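Local coordinates for choline binding protein A (Lactobacillus salivarius str. Ren, PDB 5GT1) that is a choline-binding protein, probably at the cell surface, with a zinc-bearing M23 peptidase-family domain, the part described here, and may contribute to adhesion to intestinal epithelial cells, at residues 52-60 with 153-164; 83-93 with 103-114. All coordinates share one frame; numbering follows the deposited sequence.

Interaction 1: residues 52-60 with 153-164; sequences RMNGFHDGL and SFNNNGTWLDPR. With ZN (zinc ion), chain B.
Ser-153 meets Asp-58 mainly through its backbone: its carbonyl O lies 3.2 Å from Asp-58 CB, and one water is hydrogen-bonded to both Asp-58 OD2 and Ser-153 OG, which also bonds to Ile-150 O. The Phe-154 ring takes Met-53 CB over one face, 4.0 Å from the ring centroid, while Met-53 SD sits obliquely to the same ring in a Met-aromatic contact. Asn-155 and Asn-156 cover Phe-56, whose CG stands anti to the backbone N (chi1 179°), carrying the ring to their backbone. Asn-156 CB is 3.9 Å from the centroid of the Phe-56 ring, a CH-pi contact, and its amide plane is 21° from that of the ring. Trp-160 presents a face to Asp-58, with Asp-58 CB 3.8 Å from the centroid of its five-membered ring, again CH-pi; the indole NE1 bonds instead to Ala-149 O. Pro-163 CG rests 3.9 Å from Leu-60 CB, and Asp-162, at the N-cap of helix 163-173, accepts a bond from Arg-164 N. His-57 points away from 153-164 and binds the zinc ion of the M23-family site. Strand 135-141 pairs with both segments, Leu-138 with Leu-60 and Ile-140 with Leu-161, and strand 44-45 meets Phe-56 through Val-45.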
loop_
_atom_site.group_PDB
_atom_site.type_symbol
_atom_site.label_atom_id
_atom_site.label_comp_id
_atom_site.label_asym_id
_atom_site.label_seq_id
_atom_site.Cartn_x
_atom_site.Cartn_y
_atom_site.Cartn_z
ATOM N N ARG A 52 -7.238 -10.133 13.429
ATOM C CA ARG A 52 -7.103 -8.674 13.537
ATOM C C ARG A 52 -8.281 -8.074 14.303
ATOM O O ARG A 52 -9.366 -8.655 14.313
ATOM C CB ARG A 52 -7.023 -8.027 12.151
ATOM C CG ARG A 52 -5.800 -8.414 11.346
ATOM C CD ARG A 52 -5.725 -7.615 10.053
ATOM N NE ARG A 52 -4.600 -8.035 9.215
ATOM C CZ ARG A 52 -4.684 -8.919 8.216
ATOM N NH1 ARG A 52 -5.842 -9.508 7.923
ATOM N NH2 ARG A 52 -3.598 -9.223 7.517
ATOM N N MET A 53 -8.057 -6.910 14.926
ATOM C CA MET A 53 -9.107 -6.177 15.643
ATOM C C MET A 53 -10.277 -5.932 14.714
ATOM O O MET A 53 -10.093 -5.467 13.574
ATOM C CB MET A 53 -8.599 -4.824 16.150
ATOM C CG MET A 53 -7.903 -4.839 17.501
ATOM S SD MET A 53 -7.419 -3.161 17.989
ATOM C CE MET A 53 -9.018 -2.386 18.267
ATOM N N ASN A 54 -11.471 -6.249 15.211
ATOM C CA ASN A 54 -12.714 -6.186 14.438
ATOM C C ASN A 54 -12.700 -7.044 13.170
ATOM O O ASN A 54 -13.572 -6.894 12.318
ATOM C CB ASN A 54 -13.071 -4.733 14.082
ATOM C CG ASN A 54 -13.018 -3.805 15.283
ATOM O OD1 ASN A 54 -12.539 -2.670 15.186
ATOM N ND2 ASN A 54 -13.516 -4.276 16.419
ATOM N N GLY A 55 -11.711 -7.931 13.047
ATOM C CA GLY A 55 -11.551 -8.764 11.845
ATOM C C GLY A 55 -11.379 -7.973 10.552
ATOM O O GLY A 55 -11.698 -8.473 9.463
ATOM N N PHE A 56 -10.870 -6.745 10.665
ATOM C CA PHE A 56 -10.781 -5.833 9.524
ATOM C C PHE A 56 -9.334 -5.601 9.115
ATOM O O PHE A 56 -8.473 -5.315 9.962
ATOM C CB PHE A 56 -11.441 -4.497 9.851
ATOM C CG PHE A 56 -11.380 -3.492 8.727
ATOM C CD1 PHE A 56 -12.139 -3.672 7.572
ATOM C CD2 PHE A 56 -10.569 -2.361 8.821
ATOM C CE1 PHE A 56 -12.086 -2.750 6.532
ATOM C CE2 PHE A 56 -10.521 -1.430 7.786
ATOM C CZ PHE A 56 -11.286 -1.628 6.644
ATOM N N HIS A 57 -9.076 -5.725 7.814
ATOM C CA HIS A 57 -7.755 -5.448 7.248
ATOM C C HIS A 57 -7.872 -4.210 6.392
ATOM O O HIS A 57 -8.596 -4.215 5.384
ATOM C CB HIS A 57 -7.292 -6.647 6.427
ATOM C CG HIS A 57 -5.875 -6.529 5.905
ATOM N ND1 HIS A 57 -5.508 -7.004 4.692
ATOM C CD2 HIS A 57 -4.730 -5.936 6.464
ATOM C CE1 HIS A 57 -4.192 -6.743 4.494
ATOM N NE2 HIS A 57 -3.720 -6.093 5.576
ATOM N N ASP A 58 -7.156 -3.148 6.768
ATOM C CA ASP A 58 -7.306 -1.834 6.128
ATOM C C ASP A 58 -6.440 -1.653 4.869
ATOM O O ASP A 58 -6.225 -0.528 4.416
ATOM C CB ASP A 58 -7.031 -0.683 7.136
ATOM C CG ASP A 58 -5.558 -0.580 7.562
ATOM O OD1 ASP A 58 -4.778 -1.553 7.404
ATOM O OD2 ASP A 58 -5.169 0.501 8.059
ATOM N N GLY A 59 -5.929 -2.746 4.319
ATOM C CA GLY A 59 -5.058 -2.635 3.157
ATOM C C GLY A 59 -4.978 -3.953 2.446
ATOM O O GLY A 59 -5.798 -4.841 2.690
ATOM N N LEU A 60 -3.987 -4.070 1.564
ATOM C CA LEU A 60 -3.763 -5.272 0.774
ATOM C C LEU A 60 -2.310 -5.698 0.968
ATOM O O LEU A 60 -1.402 -4.896 0.766
ATOM C CB LEU A 60 -4.031 -4.969 -0.701
ATOM C CG LEU A 60 -3.909 -6.150 -1.689
ATOM C CD1 LEU A 60 -4.891 -7.263 -1.342
ATOM C CD2 LEU A 60 -4.114 -5.663 -3.122
ATOM N N SER A 153 -7.386 2.368 11.537
ATOM C CA SER A 153 -6.836 1.132 10.972
ATOM C C SER A 153 -7.749 -0.075 11.117
ATOM O O SER A 153 -7.704 -0.975 10.281
ATOM C CB SER A 153 -5.485 0.801 11.614
ATOM O OG SER A 153 -4.544 1.793 11.269
ATOM N N PHE A 154 -8.564 -0.110 12.173
ATOM C CA PHE A 154 -9.413 -1.286 12.427
ATOM C C PHE A 154 -10.913 -1.007 12.290
ATOM O O PHE A 154 -11.766 -1.814 12.688
ATOM C CB PHE A 154 -9.018 -1.956 13.753
ATOM C CG PHE A 154 -7.560 -2.336 13.792
ATOM C CD1 PHE A 154 -7.090 -3.427 13.049
ATOM C CD2 PHE A 154 -6.642 -1.564 14.500
ATOM C CE1 PHE A 154 -5.741 -3.770 13.045
ATOM C CE2 PHE A 154 -5.291 -1.901 14.507
ATOM C CZ PHE A 154 -4.836 -3.001 13.773
ATOM N N ASN A 155 -11.217 0.112 11.650
ATOM C CA ASN A 155 -12.586 0.554 11.515
ATOM C C ASN A 155 -13.031 0.503 10.069
ATOM O O ASN A 155 -12.529 1.242 9.226
ATOM C CB ASN A 155 -12.745 1.970 12.087
ATOM C CG ASN A 155 -12.515 2.024 13.593
ATOM O OD1 ASN A 155 -12.698 1.027 14.300
ATOM N ND2 ASN A 155 -12.114 3.186 14.085
ATOM N N ASN A 156 -13.981 -0.386 9.813
ATOM C CA ASN A 156 -14.571 -0.589 8.495
ATOM C C ASN A 156 -15.651 0.469 8.210
ATOM O O ASN A 156 -16.824 0.157 8.025
ATOM C CB ASN A 156 -15.121 -2.019 8.448
ATOM C CG ASN A 156 -15.612 -2.430 7.072
ATOM O OD1 ASN A 156 -15.227 -1.857 6.051
ATOM N ND2 ASN A 156 -16.482 -3.433 7.046
ATOM N N ASN A 157 -15.244 1.730 8.173
ATOM C CA ASN A 157 -16.192 2.825 8.100
ATOM C C ASN A 157 -16.081 3.645 6.815
ATOM O O ASN A 157 -16.582 4.770 6.745
ATOM C CB ASN A 157 -16.034 3.728 9.327
ATOM C CG ASN A 157 -14.689 4.426 9.372
ATOM O OD1 ASN A 157 -13.774 4.113 8.597
ATOM N ND2 ASN A 157 -14.563 5.398 10.270
ATOM N N GLY A 158 -15.410 3.094 5.807
ATOM C CA GLY A 158 -15.217 3.821 4.551
ATOM C C GLY A 158 -13.933 4.632 4.476
ATOM O O GLY A 158 -13.635 5.201 3.433
ATOM N N THR A 159 -13.156 4.686 5.561
ATOM C CA THR A 159 -11.889 5.428 5.531
ATOM C C THR A 159 -10.922 4.823 4.490
ATOM O O THR A 159 -10.406 5.528 3.621
ATOM C CB THR A 159 -11.206 5.433 6.920
ATOM O OG1 THR A 159 -12.060 6.096 7.858
ATOM C CG2 THR A 159 -9.869 6.169 6.874
ATOM N N TRP A 160 -10.695 3.523 4.605
ATOM C CA TRP A 160 -9.768 2.797 3.741
ATOM C C TRP A 160 -10.531 2.137 2.638
ATOM O O TRP A 160 -11.662 1.674 2.836
ATOM C CB TRP A 160 -8.986 1.767 4.559
ATOM C CG TRP A 160 -8.098 2.431 5.586
ATOM C CD1 TRP A 160 -8.346 2.612 6.962
ATOM C CD2 TRP A 160 -6.807 3.068 5.342
ATOM N NE1 TRP A 160 -7.309 3.279 7.558
ATOM C CE2 TRP A 160 -6.351 3.591 6.638
ATOM C CE3 TRP A 160 -5.998 3.243 4.217
ATOM C CZ2 TRP A 160 -5.126 4.250 6.776
ATOM C CZ3 TRP A 160 -4.781 3.916 4.366
ATOM C CH2 TRP A 160 -4.352 4.403 5.618
ATOM N N LEU A 161 -9.919 2.114 1.461
ATOM C CA LEU A 161 -10.512 1.557 0.264
ATOM C C LEU A 161 -9.765 0.303 -0.163
ATOM O O LEU A 161 -8.585 0.135 0.160
ATOM C CB LEU A 161 -10.479 2.597 -0.869
ATOM C CG LEU A 161 -10.978 3.993 -0.492
ATOM C CD1 LEU A 161 -10.690 5.004 -1.592
ATOM C CD2 LEU A 161 -12.466 3.969 -0.131
ATOM N N ASP A 162 -10.452 -0.570 -0.898
ATOM C CA ASP A 162 -9.850 -1.821 -1.350
ATOM C C ASP A 162 -8.832 -1.533 -2.464
ATOM O O ASP A 162 -9.231 -1.155 -3.568
ATOM C CB ASP A 162 -10.939 -2.783 -1.846
ATOM C CG ASP A 162 -10.380 -4.139 -2.268
ATOM O OD1 ASP A 162 -9.138 -4.326 -2.306
ATOM O OD2 ASP A 162 -11.202 -5.024 -2.561
ATOM N N PRO A 163 -7.513 -1.692 -2.174
ATOM C CA PRO A 163 -6.532 -1.388 -3.213
ATOM C C PRO A 163 -6.628 -2.338 -4.402
ATOM O O PRO A 163 -6.282 -1.936 -5.516
ATOM C CB PRO A 163 -5.175 -1.573 -2.495
ATOM C CG PRO A 163 -5.500 -1.375 -1.042
ATOM C CD PRO A 163 -6.847 -2.055 -0.899
ATOM N N ARG A 164 -7.075 -3.577 -4.174
ATOM C CA ARG A 164 -7.170 -4.538 -5.283
ATOM C C ARG A 164 -8.165 -4.050 -6.334
ATOM O O ARG A 164 -7.843 -3.993 -7.522
ATOM C CB ARG A 164 -7.534 -5.953 -4.822
ATOM C CG ARG A 164 -7.517 -6.936 -5.994
ATOM C CD ARG A 164 -7.565 -8.385 -5.575
ATOM N NE ARG A 164 -8.873 -8.728 -5.055
ATOM C CZ ARG A 164 -9.331 -9.975 -4.928
ATOM N NH1 ARG A 164 -8.597 -11.029 -5.302
ATOM N NH2 ARG A 164 -10.540 -10.171 -4.426
HETATM ZN ZN ZN B . -1.674 -5.758 6.052
HETATM O O HOH W 1 -1.360 -7.729 7.587
HETATM O O HOH W 2 -6.410 -3.353 9.676
HETATM O O HOH W 3 -6.524 0.431 1.832
HETATM O O HOH W 4 -2.912 0.996 9.182
HETATM O O HOH W 5 -2.080 -5.001 8.171
HETATM O O HOH W 6 0.266 -5.902 6.950
#

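Interaction 2: residues 83-93 with 103-114; sequences IGYIAGLENYV and VYQEAFSNKGNI
Val-93 and Tyr-104 form an antiparallel hydrogen-bonded pair, with Val-93 N 2.9 Å from Tyr-104 O and Tyr-104 N 2.8 Å from Val-93 O, and Glu-106 N bonds to Leu-89 O. Asn-91 reaches over to the turn after Phe-108: its CG lies anti to the carbonyl carbon (chi1 -60°), and ND2 gives a nearly straight bond of 3.0 Å to Phe-108 O, which lies in the amide plane although the nitrogen stands above the carbonyl plane. Asn-91 OD1 faces the aliphatic part of Lys-111, 3.3 Å from its CG, the two side chains crossing at about a right angle. A water also links Asn-91 O to Phe-108 N and O. With an alanine here in place of Asn-91, Phe-108 O would probably lose its amide donor, though not the water, and the Lys-111 chain its neighbour. Ile-114 packs CG2 against Val-93 CG2 at 3.6 Å and CD1 against Ile-83 CG2, while its CG1 covers one face of the Phe-108 ring. The Gln-105 amide lies against Leu-89 CG, and its NE2 bonds to Glu-106 OE2 at 2.9 Å. Strands 92-96 and 101-108 make a beta hairpin within the antiparallel sheet of this M23-family domain, bringing Gln-105 and Glu-106 beside zinc ligand His-137.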
loop_
_atom_site.group_PDB
_atom_site.type_symbol
_atom_site.label_atom_id
_atom_site.label_comp_id
_atom_site.label_asym_id
_atom_site.label_seq_id
_atom_site.Cartn_x
_atom_site.Cartn_y
_atom_site.Cartn_z
ATOM N N ILE A 83 7.735 10.166 5.258
ATOM C CA ILE A 83 8.429 8.910 5.489
ATOM C C ILE A 83 8.606 8.848 6.997
ATOM O O ILE A 83 9.197 9.773 7.592
ATOM C CB ILE A 83 9.800 8.861 4.763
ATOM C CG1 ILE A 83 9.608 9.010 3.233
ATOM C CG2 ILE A 83 10.562 7.591 5.117
ATOM C CD1 ILE A 83 10.899 9.117 2.444
ATOM N N GLY A 84 8.100 7.777 7.611
ATOM C CA GLY A 84 8.205 7.641 9.060
ATOM C C GLY A 84 8.275 6.228 9.572
ATOM O O GLY A 84 8.361 5.264 8.801
ATOM N N TYR A 85 8.252 6.115 10.892
ATOM C CA TYR A 85 8.245 4.828 11.565
ATOM C C TYR A 85 7.157 4.822 12.638
ATOM O O TYR A 85 7.170 5.671 13.536
ATOM C CB TYR A 85 9.606 4.528 12.229
ATOM C CG TYR A 85 9.566 3.225 12.989
ATOM C CD1 TYR A 85 9.826 2.026 12.343
ATOM C CD2 TYR A 85 9.198 3.185 14.347
ATOM C CE1 TYR A 85 9.750 0.823 13.015
ATOM C CE2 TYR A 85 9.107 1.982 15.024
ATOM C CZ TYR A 85 9.387 0.807 14.359
ATOM O OH TYR A 85 9.313 -0.402 15.019
ATOM N N ILE A 86 6.229 3.871 12.547
ATOM C CA ILE A 86 5.274 3.621 13.617
ATOM C C ILE A 86 5.214 2.109 13.741
ATOM O O ILE A 86 4.854 1.433 12.766
ATOM C CB ILE A 86 3.868 4.170 13.278
ATOM C CG1 ILE A 86 3.880 5.706 13.233
ATOM C CG2 ILE A 86 2.829 3.653 14.274
ATOM C CD1 ILE A 86 2.673 6.304 12.532
ATOM N N ALA A 87 5.570 1.564 14.909
ATOM C CA ALA A 87 5.586 0.105 15.074
ATOM C C ALA A 87 4.223 -0.470 14.668
ATOM O O ALA A 87 3.187 0.069 15.057
ATOM C CB ALA A 87 5.944 -0.297 16.499
ATOM N N GLY A 88 4.234 -1.540 13.874
ATOM C CA GLY A 88 3.014 -2.039 13.226
ATOM C C GLY A 88 3.019 -1.735 11.731
ATOM O O GLY A 88 2.909 -2.641 10.912
ATOM N N LEU A 89 3.135 -0.457 11.373
ATOM C CA LEU A 89 3.416 -0.062 9.990
ATOM C C LEU A 89 4.902 -0.256 9.708
ATOM O O LEU A 89 5.332 -0.344 8.538
ATOM C CB LEU A 89 3.062 1.408 9.774
ATOM C CG LEU A 89 1.586 1.830 9.773
ATOM C CD1 LEU A 89 1.024 1.901 11.179
ATOM C CD2 LEU A 89 1.452 3.185 9.082
ATOM N N GLU A 90 5.685 -0.325 10.788
ATOM C CA GLU A 90 7.153 -0.253 10.708
ATOM C C GLU A 90 7.557 0.989 9.887
ATOM O O GLU A 90 6.948 2.048 10.054
ATOM C CB GLU A 90 7.736 -1.570 10.165
ATOM C CG GLU A 90 7.323 -2.806 10.967
ATOM C CD GLU A 90 7.582 -2.673 12.468
ATOM O OE1 GLU A 90 8.740 -2.419 12.843
ATOM O OE2 GLU A 90 6.633 -2.824 13.280
ATOM N N ASN A 91 8.552 0.880 9.005
ATOM C CA ASN A 91 8.921 2.017 8.148
ATOM C C ASN A 91 7.915 2.161 6.993
ATOM O O ASN A 91 7.632 1.179 6.285
ATOM C CB ASN A 91 10.349 1.855 7.608
ATOM C CG ASN A 91 11.381 1.772 8.720
ATOM O OD1 ASN A 91 11.675 2.767 9.368
ATOM N ND2 ASN A 91 11.908 0.579 8.961
ATOM N N TYR A 92 7.369 3.361 6.817
ATOM C CA TYR A 92 6.354 3.569 5.778
ATOM C C TYR A 92 6.599 4.811 4.926
ATOM O O TYR A 92 7.249 5.762 5.362
ATOM C CB TYR A 92 4.949 3.596 6.391
ATOM C CG TYR A 92 4.747 4.768 7.326
ATOM C CD1 TYR A 92 4.221 5.973 6.854
ATOM C CD2 TYR A 92 5.103 4.679 8.664
ATOM C CE1 TYR A 92 4.046 7.064 7.695
ATOM C CE2 TYR A 92 4.927 5.763 9.526
ATOM C CZ TYR A 92 4.407 6.953 9.032
ATOM O OH TYR A 92 4.234 8.038 9.862
ATOM N N VAL A 93 6.051 4.802 3.713
ATOM C CA VAL A 93 6.117 5.940 2.809
ATOM C C VAL A 93 4.694 6.318 2.446
ATOM O O VAL A 93 3.890 5.440 2.122
ATOM C CB VAL A 93 6.857 5.565 1.515
ATOM C CG1 VAL A 93 6.953 6.758 0.572
ATOM C CG2 VAL A 93 8.230 5.017 1.846
ATOM N N VAL A 103 -0.367 4.520 1.179
ATOM C CA VAL A 103 0.596 4.179 2.232
ATOM C C VAL A 103 1.309 2.871 1.876
ATOM O O VAL A 103 0.661 1.837 1.699
ATOM C CB VAL A 103 -0.094 4.069 3.611
ATOM C CG1 VAL A 103 0.938 3.830 4.717
ATOM C CG2 VAL A 103 -0.908 5.332 3.881
ATOM N N TYR A 104 2.633 2.919 1.742
ATOM C CA TYR A 104 3.424 1.710 1.519
ATOM C C TYR A 104 4.117 1.400 2.835
ATOM O O TYR A 104 4.960 2.174 3.296
ATOM C CB TYR A 104 4.491 1.922 0.423
ATOM C CG TYR A 104 3.935 2.350 -0.914
ATOM C CD1 TYR A 104 3.784 1.424 -1.958
ATOM C CD2 TYR A 104 3.556 3.677 -1.146
ATOM C CE1 TYR A 104 3.264 1.815 -3.196
ATOM C CE2 TYR A 104 3.029 4.068 -2.373
ATOM C CZ TYR A 104 2.881 3.124 -3.386
ATOM O OH TYR A 104 2.369 3.519 -4.611
ATOM N N GLN A 105 3.779 0.278 3.452
ATOM C CA GLN A 105 4.298 0.008 4.793
ATOM C C GLN A 105 4.763 -1.445 4.920
ATOM O O GLN A 105 4.487 -2.273 4.037
ATOM C CB GLN A 105 3.220 0.326 5.837
ATOM C CG GLN A 105 2.062 -0.664 5.817
ATOM C CD GLN A 105 0.918 -0.258 6.714
ATOM O OE1 GLN A 105 0.387 0.845 6.590
ATOM N NE2 GLN A 105 0.514 -1.164 7.618
ATOM N N GLU A 106 5.482 -1.722 6.014
ATOM C CA GLU A 106 5.940 -3.061 6.412
ATOM C C GLU A 106 6.956 -3.774 5.515
ATOM O O GLU A 106 7.555 -4.779 5.924
ATOM C CB GLU A 106 4.746 -3.955 6.735
ATOM C CG GLU A 106 3.955 -3.416 7.925
ATOM C CD GLU A 106 2.741 -4.247 8.189
ATOM O OE1 GLU A 106 2.900 -5.360 8.767
ATOM O OE2 GLU A 106 1.639 -3.803 7.805
ATOM N N ALA A 107 7.175 -3.245 4.317
ATOM C CA ALA A 107 8.091 -3.860 3.352
ATOM C C ALA A 107 9.569 -3.603 3.666
ATOM O O ALA A 107 10.438 -4.298 3.149
ATOM C CB ALA A 107 7.792 -3.338 1.951
ATOM N N PHE A 108 9.842 -2.575 4.464
ATOM C CA PHE A 108 11.201 -2.038 4.580
ATOM C C PHE A 108 11.720 -2.206 6.020
ATOM O O PHE A 108 11.201 -1.580 6.951
ATOM C CB PHE A 108 11.221 -0.569 4.137
ATOM C CG PHE A 108 10.344 -0.283 2.931
ATOM C CD1 PHE A 108 10.698 -0.753 1.666
ATOM C CD2 PHE A 108 9.151 0.440 3.065
ATOM C CE1 PHE A 108 9.886 -0.509 0.561
ATOM C CE2 PHE A 108 8.342 0.704 1.956
ATOM C CZ PHE A 108 8.710 0.225 0.706
ATOM N N SER A 109 12.714 -3.086 6.198
ATOM C CA SER A 109 13.230 -3.395 7.544
ATOM C C SER A 109 13.957 -2.194 8.155
ATOM O O SER A 109 14.123 -2.125 9.360
ATOM C CB SER A 109 14.140 -4.626 7.534
ATOM O OG SER A 109 15.375 -4.335 6.890
ATOM N N ASN A 110 14.375 -1.256 7.312
ATOM C CA ASN A 110 14.956 0.002 7.762
ATOM C C ASN A 110 14.805 1.070 6.698
ATOM O O ASN A 110 14.585 0.749 5.520
ATOM C CB ASN A 110 16.427 -0.170 8.130
ATOM C CG ASN A 110 17.285 -0.421 6.933
ATOM O OD1 ASN A 110 17.979 0.482 6.467
ATOM N ND2 ASN A 110 17.227 -1.646 6.399
ATOM N N LYS A 111 14.932 2.329 7.115
ATOM C CA LYS A 111 14.709 3.472 6.240
ATOM C C LYS A 111 15.655 3.503 5.053
ATOM O O LYS A 111 15.335 4.089 4.025
ATOM C CB LYS A 111 14.770 4.799 7.024
ATOM C CG LYS A 111 13.493 5.089 7.802
ATOM C CD LYS A 111 13.638 6.187 8.857
ATOM C CE LYS A 111 12.609 5.971 9.966
ATOM N NZ LYS A 111 12.104 7.214 10.614
ATOM N N GLY A 112 16.822 2.883 5.206
ATOM C CA GLY A 112 17.788 2.777 4.117
ATOM C C GLY A 112 17.250 1.975 2.942
ATOM O O GLY A 112 17.741 2.124 1.836
ATOM N N ASN A 113 16.233 1.143 3.175
ATOM C CA ASN A 113 15.575 0.406 2.081
ATOM C C ASN A 113 14.591 1.249 1.275
ATOM O O ASN A 113 14.064 0.790 0.257
ATOM C CB ASN A 113 14.904 -0.879 2.583
ATOM C CG ASN A 113 15.851 -2.056 2.596
ATOM O OD1 ASN A 113 15.613 -3.079 1.948
ATOM N ND2 ASN A 113 16.946 -1.909 3.302
ATOM N N ILE A 114 14.362 2.484 1.710
ATOM C CA ILE A 114 13.461 3.380 0.987
ATOM C C ILE A 114 14.281 4.235 0.018
ATOM O O ILE A 114 15.318 4.785 0.395
ATOM C CB ILE A 114 12.600 4.221 1.957
ATOM C CG1 ILE A 114 11.715 3.274 2.801
ATOM C CG2 ILE A 114 11.783 5.250 1.181
ATOM C CD1 ILE A 114 11.075 3.869 4.045
HETATM O O HOH W 7 9.507 8.291 12.102
HETATM O O HOH W 8 11.222 -2.474 11.172
HETATM O O HOH W 9 8.592 -1.376 6.668
#

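Overall arrangement
Interactions 1 and 2 both border the zinc site, their centres about 19 Å apart, and both reach the same antiparallel sheet. Interaction 1 supplies a ligand directly: His-57 NE2 lies 2.1 Å from the zinc ion, and Asp-61 and His-137 complete the protein ligands. From 103-114 the approach is indirect, the Glu-106 side chain coming to about 4 Å from the metal at nearest atoms. Strand 135-141, which carries His-137, runs between the contacts; the side chains of Asp-58 and Gln-105 each come to about 3 Å from that of His-137 at nearest atoms. The two contacts also touch directly, where Trp-160 CH2 packs 4.0 Å from Val-103 CG2. In sequence, both segments of interaction 2 fall between 52-60 and 153-164.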